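PDB 3VNX: ferritin from Ulva pertusa, which probably stores iron inside a 24-subunit shell, oxidising ferrous iron at ferroxidase centres within its four-helix subunits. Local coordinates for residues 38-43 / 150-155; 91-96 / 163-168; 144-149 / 156-161. All coordinates share one frame; numbering follows the deposited sequence. Where two conformers were deposited one is given.

Contact 1 (38-43 / 150-155)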
loop_
_atom_site.group_PDB
_atom_site.type_symbol
_atom_site.label_atom_id
_atom_site.label_comp_id
_atom_site.label_asym_id
_atom_site.label_seq_id
_atom_site.Cartn_x
_atom_site.Cartn_y
_atom_site.Cartn_z
ATOM N N ILE A 38 61.100 -7.441 -13.019
ATOM C CA ILE A 38 61.382 -7.845 -11.641
ATOM C C ILE A 38 61.502 -6.643 -10.731
ATOM O O ILE A 38 61.081 -6.677 -9.576
ATOM C CB ILE A 38 62.659 -8.677 -11.534
ATOM C CG1 ILE A 38 63.854 -7.891 -12.100
ATOM C CG2 ILE A 38 62.468 -10.030 -12.237
ATOM C CD1 ILE A 38 65.169 -8.602 -11.948
ATOM N N GLU A 39 62.059 -5.570 -11.268
ATOM C CA GLU A 39 62.275 -4.365 -10.487
ATOM C C GLU A 39 60.920 -3.759 -10.092
ATOM O O GLU A 39 60.712 -3.343 -8.954
ATOM C CB GLU A 39 63.140 -3.390 -11.287
ATOM C CG GLU A 39 63.815 -2.331 -10.460
ATOM C CD GLU A 39 64.868 -1.570 -11.244
ATOM O OE1 GLU A 39 65.545 -2.206 -12.077
ATOM O OE2 GLU A 39 65.018 -0.347 -11.012
ATOM N N CYS A 40 59.994 -3.735 -11.041
ATOM C CA CYS A 40 58.624 -3.335 -10.755
ATOM C C CYS A 40 57.985 -4.244 -9.715
ATOM O O CYS A 40 57.459 -3.762 -8.709
ATOM C CB CYS A 40 57.791 -3.336 -12.037
ATOM S SG CYS A 40 58.328 -2.085 -13.233
ATOM N N GLU A 41 58.041 -5.554 -9.953
ATOM C CA GLU A 41 57.537 -6.537 -8.990
ATOM C C GLU A 41 58.078 -6.276 -7.596
ATOM O O GLU A 41 57.331 -6.311 -6.611
ATOM C CB GLU A 41 57.942 -7.939 -9.413
ATOM C CG GLU A 41 57.636 -9.029 -8.400
ATOM C CD GLU A 41 58.111 -10.382 -8.900
ATOM O OE1 GLU A 41 59.084 -10.389 -9.691
ATOM O OE2 GLU A 41 57.525 -11.425 -8.513
ATOM N N ALA A 42 59.381 -6.007 -7.521
ATOM C CA ALA A 42 60.031 -5.733 -6.240
ATOM C C ALA A 42 59.622 -4.378 -5.632
ATOM O O ALA A 42 59.467 -4.258 -4.416
ATOM C CB ALA A 42 61.567 -5.843 -6.372
ATOM N N ALA A 43 59.453 -3.361 -6.469
ATOM C CA ALA A 43 59.011 -2.056 -5.975
ATOM C C ALA A 43 57.600 -2.114 -5.382
ATOM O O ALA A 43 57.293 -1.410 -4.416
ATOM C CB ALA A 43 59.068 -1.018 -7.082
ATOM N N ASP A 150 57.439 3.824 -14.682
ATOM C CA ASP A 150 57.703 4.627 -15.877
ATOM C C ASP A 150 59.032 4.234 -16.538
ATOM O O ASP A 150 59.106 4.065 -17.762
ATOM C CB ASP A 150 57.712 6.125 -15.541
ATOM C CG ASP A 150 57.765 7.007 -16.791
ATOM O OD1 ASP A 150 57.360 6.541 -17.880
ATOM O OD2 ASP A 150 58.209 8.168 -16.687
ATOM N N LYS A 151 60.069 4.095 -15.711
ATOM C CA LYS A 151 61.386 3.678 -16.171
ATOM C C LYS A 151 61.284 2.471 -17.110
ATOM O O LYS A 151 61.817 2.492 -18.226
ATOM C CB LYS A 151 62.272 3.362 -14.960
ATOM C CG LYS A 151 63.618 2.770 -15.289
ATOM C CD LYS A 151 64.616 3.027 -14.170
ATOM C CE LYS A 151 64.316 2.189 -12.938
ATOM N NZ LYS A 151 65.240 2.503 -11.795
ATOM N N HIS A 152 60.576 1.432 -16.669
ATOM C CA HIS A 152 60.499 0.198 -17.448
ATOM C C HIS A 152 59.325 0.206 -18.446
ATOM O O HIS A 152 58.971 -0.824 -19.043
ATOM C CB HIS A 152 60.485 -1.031 -16.520
ATOM C CG HIS A 152 61.731 -1.173 -15.696
ATOM N ND1 HIS A 152 62.841 -1.861 -16.138
ATOM C CD2 HIS A 152 62.047 -0.703 -14.466
ATOM C CE1 HIS A 152 63.781 -1.822 -15.208
ATOM N NE2 HIS A 152 63.327 -1.120 -14.185
ATOM N N LYS A 153 58.740 1.388 -18.628
ATOM C CA LYS A 153 57.732 1.586 -19.657
ATOM C C LYS A 153 56.560 0.613 -19.522
ATOM O O LYS A 153 56.095 0.037 -20.503
ATOM C CB LYS A 153 58.377 1.469 -21.044
ATOM C CG LYS A 153 58.764 2.813 -21.650
ATOM C CD LYS A 153 59.487 3.706 -20.643
ATOM C CE LYS A 153 59.266 5.192 -20.936
ATOM N NZ LYS A 153 57.819 5.544 -20.863
ATOM N N ASP A 154 56.096 0.422 -18.295
ATOM C CA ASP A 154 54.958 -0.438 -18.049
ATOM C C ASP A 154 53.746 0.466 -17.878
ATOM O O ASP A 154 53.408 0.868 -16.758
ATOM C CB ASP A 154 55.208 -1.244 -16.785
ATOM C CG ASP A 154 54.197 -2.362 -16.579
ATOM O OD1 ASP A 154 53.057 -2.305 -17.107
ATOM O OD2 ASP A 154 54.566 -3.306 -15.865
ATOM N N ALA A 155 53.106 0.813 -18.988
ATOM C CA ALA A 155 52.052 1.818 -18.938
ATOM C C ALA A 155 50.853 1.341 -18.090
ATOM O O ALA A 155 50.194 2.147 -17.423
ATOM C CB ALA A 155 51.618 2.207 -20.355
#
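E39 reaches across to two consecutive residues, K151 and H152, and carries the polar part of this contact. The ionic part is a salt bridge: K151 NZ donates to E39 OE2 at 3.0 Å and meets that oxygen nearly in line with its C-O bond. E39 carries CG opposite its backbone N (chi1 -161°) and stays extended beyond it, whereas the K151 chain bends at chi3, and the two side chains cross at about a right angle. The other oxygen, E39 OE1, lies 3.2 Å from H152 NE2. It sits at the rim of the imidazole near the ring plane, with carboxylate and ring turned 77° apart. An alanine in place of E39 would remove the carboxylate, which is likely to leave K151 NZ without its ionic mate and the edge of H152 less well confined.

These contacts join the start of helix 38-66 to the end of helix 123-151, two long helices of the ferritin four-helix bundle. The latter helix closes in a Schellman motif: K153, with positive phi, is the C-prime residue, with D154 N reaching back to A149 O and K153 N to D150 O. D154 follows as N-cap of the next helix; its OD1 accepts from L157 N and pairs with R100.

The apolar part rests on sulfur. C40 SG is 4.1 Å from H152 CB and 4.9 Å from the centroid of the H152 ring, 52° off the normal, an oblique sulfur-aromatic approach. K151 CG sits above one face of the ring, displaced toward its rim, and H37 stacks with the imidazole.

Contact 2 (91-96 / 163-168)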
loop_
_atom_site.group_PDB
_atom_site.type_symbol
_atom_site.label_atom_id
_atom_site.label_comp_id
_atom_site.label_asym_id
_atom_site.label_seq_id
_atom_site.Cartn_x
_atom_site.Cartn_y
_atom_site.Cartn_z
ATOM N N HIS A 91 46.668 -4.379 0.654
ATOM C CA HIS A 91 45.902 -5.440 -0.006
ATOM C C HIS A 91 45.661 -5.223 -1.514
ATOM O O HIS A 91 45.705 -6.182 -2.305
ATOM C CB HIS A 91 44.563 -5.649 0.708
ATOM C CG HIS A 91 43.793 -6.831 0.205
ATOM N ND1 HIS A 91 44.150 -8.130 0.496
ATOM C CD2 HIS A 91 42.686 -6.910 -0.579
ATOM C CE1 HIS A 91 43.296 -8.960 -0.082
ATOM N NE2 HIS A 91 42.399 -8.244 -0.736
ATOM N N MET A 92 45.391 -3.979 -1.914
ATOM C CA MET A 92 45.165 -3.643 -3.323
ATOM C C MET A 92 46.467 -3.821 -4.113
ATOM O O MET A 92 46.469 -4.256 -5.281
ATOM C CB MET A 92 44.637 -2.197 -3.470
ATOM C CG MET A 92 43.253 -1.929 -2.844
ATOM S SD MET A 92 42.977 -0.233 -2.229
ATOM C CE MET A 92 42.766 0.705 -3.745
ATOM N N LEU A 93 47.581 -3.472 -3.472
ATOM C CA LEU A 93 48.877 -3.619 -4.127
ATOM C C LEU A 93 49.165 -5.098 -4.319
ATOM O O LEU A 93 49.609 -5.509 -5.382
ATOM C CB LEU A 93 49.984 -2.932 -3.328
ATOM C CG LEU A 93 49.900 -1.407 -3.392
ATOM C CD1 LEU A 93 50.694 -0.774 -2.264
ATOM C CD2 LEU A 93 50.383 -0.921 -4.760
ATOM N N MET A 94 48.869 -5.895 -3.298
ATOM C CA MET A 94 49.074 -7.336 -3.378
ATOM C C MET A 94 48.208 -7.917 -4.479
ATOM O O MET A 94 48.650 -8.761 -5.272
ATOM C CB MET A 94 48.772 -7.987 -2.027
ATOM C CG MET A 94 49.630 -7.408 -0.901
ATOM S SD MET A 94 49.074 -7.786 0.767
ATOM C CE MET A 94 49.207 -9.585 0.764
ATOM N N ASP A 95 46.974 -7.438 -4.540
ATOM C CA ASP A 95 46.054 -7.861 -5.580
ATOM C C ASP A 95 46.615 -7.572 -6.983
ATOM O O ASP A 95 46.590 -8.427 -7.870
ATOM C CB ASP A 95 44.710 -7.175 -5.378
ATOM C CG ASP A 95 43.754 -7.414 -6.532
ATOM O OD1 ASP A 95 43.376 -8.585 -6.770
ATOM O OD2 ASP A 95 43.378 -6.429 -7.202
ATOM N N TYR A 96 47.137 -6.372 -7.187
ATOM C CA TYR A 96 47.726 -6.068 -8.483
ATOM C C TYR A 96 48.923 -6.974 -8.756
ATOM O O TYR A 96 49.108 -7.435 -9.889
ATOM C CB TYR A 96 48.127 -4.588 -8.613
ATOM C CG TYR A 96 48.342 -4.188 -10.058
ATOM C CD1 TYR A 96 47.248 -3.963 -10.898
ATOM C CD2 TYR A 96 49.640 -4.066 -10.601
ATOM C CE1 TYR A 96 47.418 -3.620 -12.245
ATOM C CE2 TYR A 96 49.824 -3.718 -11.954
ATOM C CZ TYR A 96 48.705 -3.495 -12.766
ATOM O OH TYR A 96 48.845 -3.146 -14.090
ATOM N N GLY A 163 46.253 6.452 -11.071
ATOM C CA GLY A 163 44.818 6.624 -10.961
ATOM C C GLY A 163 44.285 6.145 -9.626
ATOM O O GLY A 163 43.197 6.535 -9.205
ATOM N N GLY A 164 45.049 5.289 -8.955
ATOM C CA GLY A 164 44.617 4.735 -7.688
ATOM C C GLY A 164 45.281 5.449 -6.532
ATOM O O GLY A 164 44.988 6.619 -6.276
ATOM N N LEU A 165 46.201 4.755 -5.862
ATOM C CA LEU A 165 46.880 5.285 -4.683
ATOM C C LEU A 165 47.474 6.691 -4.840
ATOM O O LEU A 165 47.327 7.544 -3.956
ATOM C CB LEU A 165 47.976 4.320 -4.235
ATOM C CG LEU A 165 47.530 2.913 -3.839
ATOM C CD1 LEU A 165 48.657 2.237 -3.076
ATOM C CD2 LEU A 165 46.264 2.936 -2.997
ATOM N N LEU A 166 48.158 6.935 -5.946
ATOM C CA LEU A 166 48.845 8.210 -6.088
ATOM C C LEU A 166 47.819 9.320 -5.954
ATOM O O LEU A 166 47.951 10.201 -5.110
ATOM C CB LEU A 166 49.545 8.307 -7.442
ATOM C CG LEU A 166 50.890 9.044 -7.522
ATOM C CD1 LEU A 166 51.133 9.585 -8.930
ATOM C CD2 LEU A 166 50.982 10.167 -6.509
ATOM N N SER A 167 46.791 9.255 -6.799
ATOM C CA SER A 167 45.749 10.270 -6.851
ATOM C C SER A 167 45.035 10.416 -5.512
ATOM O O SER A 167 44.723 11.537 -5.075
ATOM C CB SER A 167 44.730 9.923 -7.937
ATOM O OG SER A 167 43.662 10.855 -7.939
ATOM N N GLU A 168 44.759 9.284 -4.871
ATOM C CA GLU A 168 44.137 9.311 -3.555
ATOM C C GLU A 168 45.043 9.982 -2.508
ATOM O O GLU A 168 44.563 10.684 -1.613
ATOM C CB GLU A 168 43.771 7.892 -3.112
ATOM C CG GLU A 168 42.584 7.282 -3.855
ATOM C CD GLU A 168 42.520 5.755 -3.711
ATOM O OE1 GLU A 168 42.430 5.060 -4.753
ATOM O OE2 GLU A 168 42.574 5.248 -2.564
#
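L165 sets its CD1 methyl against the branched end of L93, where CD1 of L165 lies 3.7 Å from CD1 of L93. The same L165 CD1 is 3.9 Å from L93 CG and 4.0 Å from L93 CD2, so a single methyl meets the fork of the opposing leucine, not just one of its tips. With CG opposite the carbonyl carbon (chi1 -61°), L165 points its branch at L93, and the two side chains cross obliquely. L93 leaves its backbone less directly, and its branch brings the methyls within range.

The local helix axes come no closer than 11.7 Å and run nearly antiparallel, with 152° between their directions, and the nearest CA atoms, those of L93 and L165, are 9.1 Å apart. The gap is bridged here by the ends of leucine and methionine side chains, and the buried area is modest at 151 Å². This is the interior of the ferritin four-helix bundle, where helix 73-99 faces helix 155-201. The latter widens into a pi-type turn at 163-166, which includes L165. L165 also packs on E51 and H89, its side chain lies about 5 Å from a bound calcium ion, and E168 touches H89, a setting consistent with the neighbourhood of the ferroxidase centre in ferritins.

M92 extends the apolar strip with its CE methyl, placed 4.2 Å from L165 CD2, but M92 was modelled in two conformers, so this approach is tentative. L93 also packs on Q47 and I48 of helix 38-66 and on F160 of helix 155-201.

Contact 3 (144-149 / 156-161). With CA (calcium ion), chain B.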
loop_
_atom_site.group_PDB
_atom_site.type_symbol
_atom_site.label_atom_id
_atom_site.label_comp_id
_atom_site.label_asym_id
_atom_site.label_seq_id
_atom_site.Cartn_x
_atom_site.Cartn_y
_atom_site.Cartn_z
ATOM N N ALA A 144 57.930 7.779 -6.280
ATOM C CA ALA A 144 59.025 6.879 -6.606
ATOM C C ALA A 144 58.526 5.574 -7.235
ATOM O O ALA A 144 59.139 5.046 -8.182
ATOM C CB ALA A 144 59.868 6.584 -5.339
ATOM N N LEU A 145 57.417 5.043 -6.715
ATOM C CA LEU A 145 56.909 3.772 -7.235
ATOM C C LEU A 145 56.505 3.919 -8.693
ATOM O O LEU A 145 56.760 3.038 -9.518
ATOM C CB LEU A 145 55.743 3.216 -6.405
ATOM C CG LEU A 145 54.984 2.053 -7.066
ATOM C CD1 LEU A 145 55.900 0.920 -7.463
ATOM C CD2 LEU A 145 53.861 1.525 -6.182
ATOM N N GLN A 146 55.889 5.040 -9.031
ATOM C CA GLN A 146 55.490 5.204 -10.421
ATOM C C GLN A 146 56.718 5.487 -11.303
ATOM O O GLN A 146 56.745 5.116 -12.486
ATOM C CB GLN A 146 54.373 6.253 -10.565
ATOM C CG GLN A 146 54.830 7.659 -10.856
ATOM C CD GLN A 146 55.164 7.884 -12.321
ATOM O OE1 GLN A 146 54.409 7.495 -13.228
ATOM N NE2 GLN A 146 56.298 8.526 -12.558
ATOM N N ALA A 147 57.741 6.110 -10.719
ATOM C CA ALA A 147 58.976 6.392 -11.456
ATOM C C ALA A 147 59.570 5.098 -11.979
ATOM O O ALA A 147 59.951 5.004 -13.155
ATOM C CB ALA A 147 59.984 7.118 -10.584
ATOM N N ILE A 148 59.649 4.095 -11.111
ATOM C CA ILE A 148 60.155 2.796 -11.537
ATOM C C ILE A 148 59.274 2.207 -12.638
ATOM O O ILE A 148 59.769 1.769 -13.682
ATOM C CB ILE A 148 60.271 1.810 -10.365
ATOM C CG1 ILE A 148 61.289 2.320 -9.337
ATOM C CG2 ILE A 148 60.710 0.437 -10.867
ATOM C CD1 ILE A 148 61.472 1.385 -8.136
ATOM N N ALA A 149 57.965 2.200 -12.401
ATOM C CA ALA A 149 56.992 1.796 -13.417
ATOM C C ALA A 149 57.235 2.508 -14.745
ATOM O O ALA A 149 57.222 1.877 -15.806
ATOM C CB ALA A 149 55.556 2.063 -12.924
ATOM N N ALA A 156 50.589 0.029 -18.117
ATOM C CA ALA A 156 49.505 -0.555 -17.331
ATOM C C ALA A 156 49.715 -0.312 -15.847
ATOM O O ALA A 156 48.791 0.109 -15.146
ATOM C CB ALA A 156 49.360 -2.054 -17.610
ATOM N N LEU A 157 50.924 -0.592 -15.364
ATOM C CA LEU A 157 51.228 -0.375 -13.956
ATOM C C LEU A 157 51.210 1.125 -13.604
ATOM O O LEU A 157 50.751 1.518 -12.520
ATOM C CB LEU A 157 52.566 -1.020 -13.592
ATOM C CG LEU A 157 53.154 -0.667 -12.218
ATOM C CD1 LEU A 157 52.349 -1.274 -11.082
ATOM C CD2 LEU A 157 54.601 -1.133 -12.144
ATOM N N CYS A 158 51.684 1.968 -14.518
ATOM C CA CYS A 158 51.646 3.411 -14.274
ATOM C C CYS A 158 50.221 3.868 -14.047
ATOM O O CYS A 158 49.921 4.529 -13.048
ATOM C CB CYS A 158 52.248 4.195 -15.444
ATOM S SG CYS A 158 54.036 3.980 -15.597
ATOM N N ASP A 159 49.350 3.503 -14.988
ATOM C CA ASP A 159 47.944 3.864 -14.920
ATOM C C ASP A 159 47.355 3.388 -13.600
ATOM O O ASP A 159 46.637 4.129 -12.919
ATOM C CB ASP A 159 47.182 3.254 -16.097
ATOM C CG ASP A 159 45.694 3.574 -16.060
ATOM O OD1 ASP A 159 45.329 4.766 -16.182
ATOM O OD2 ASP A 159 44.890 2.623 -15.910
ATOM N N PHE A 160 47.687 2.154 -13.234
ATOM C CA PHE A 160 47.199 1.587 -11.990
ATOM C C PHE A 160 47.631 2.408 -10.790
ATOM O O PHE A 160 46.822 2.694 -9.904
ATOM C CB PHE A 160 47.646 0.137 -11.796
ATOM C CG PHE A 160 47.444 -0.345 -10.394
ATOM C CD1 PHE A 160 46.162 -0.585 -9.911
ATOM C CD2 PHE A 160 48.519 -0.494 -9.533
ATOM C CE1 PHE A 160 45.957 -0.992 -8.595
ATOM C CE2 PHE A 160 48.326 -0.900 -8.216
ATOM C CZ PHE A 160 47.044 -1.149 -7.749
ATOM N N VAL A 161 48.907 2.782 -10.759
ATOM C CA VAL A 161 49.462 3.476 -9.609
ATOM C C VAL A 161 48.943 4.901 -9.521
ATOM O O VAL A 161 48.624 5.390 -8.433
ATOM C CB VAL A 161 51.020 3.498 -9.635
ATOM C CG1 VAL A 161 51.571 4.509 -8.630
ATOM C CG2 VAL A 161 51.579 2.117 -9.357
HETATM CA CA CA B . 46.758 6.717 -17.386
#
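No flat group stacks across the seam where A149 meets L157 and C158: the F160 ring lies off this interface, stacked with Y96, and the D159 carboxylate turns to a calcium ion, which its OD1 binds at 2.7 Å. The contact is instead apolar and close. A149 CB fits between two neighbours on the next helix, with L157 CD2 at 3.4 Å and C158 SG at 3.6 Å, and the small side chain probably helps the CA atoms of A149 and C158 approach to 5.6 Å. One turn further along helix 155-201, V161 divides its methyls between two residues: CG2 lies 4.0 Å from L145 CD2, while CG1, opposite the backbone N (chi1 166°), lies 3.8 Å from Q146 CB.

The local axes approach to 8.9 Å at 163°, the geometry of an antiparallel helical hairpin, here made by helices 123-151 and 155-201. D159 packs on G163 of a second subunit, which, with the calcium, is consistent with the three-fold channel of ferritin shells. Within the bundle, L145 also rests on A43, I44 and Q47 of helix 38-66, and L157 on Y96 of helix 73-99.

How the contacts relate
The three contacts sample the four long helices of one bundle. Contacts 1 and 3 share helix 123-151, centres 7 Å apart, and are joined by a probable hydrogen bond from D154 N to A149 O at 3.1 Å. Contacts 2 and 3 share helix 155-201, centres 10 Å apart, and are joined by another from L166 N to V161 O at 3.0 Å, while contacts 1 and 2 lie 15 Å apart without touching. Along the chain, contact 3 is nested inside the loop closed by contact 2, whereas contact 1 crosses both. The hairpin thus links the bundle interior near the probable ferroxidase site to the end where D159 binds calcium, probably at the three-fold channel.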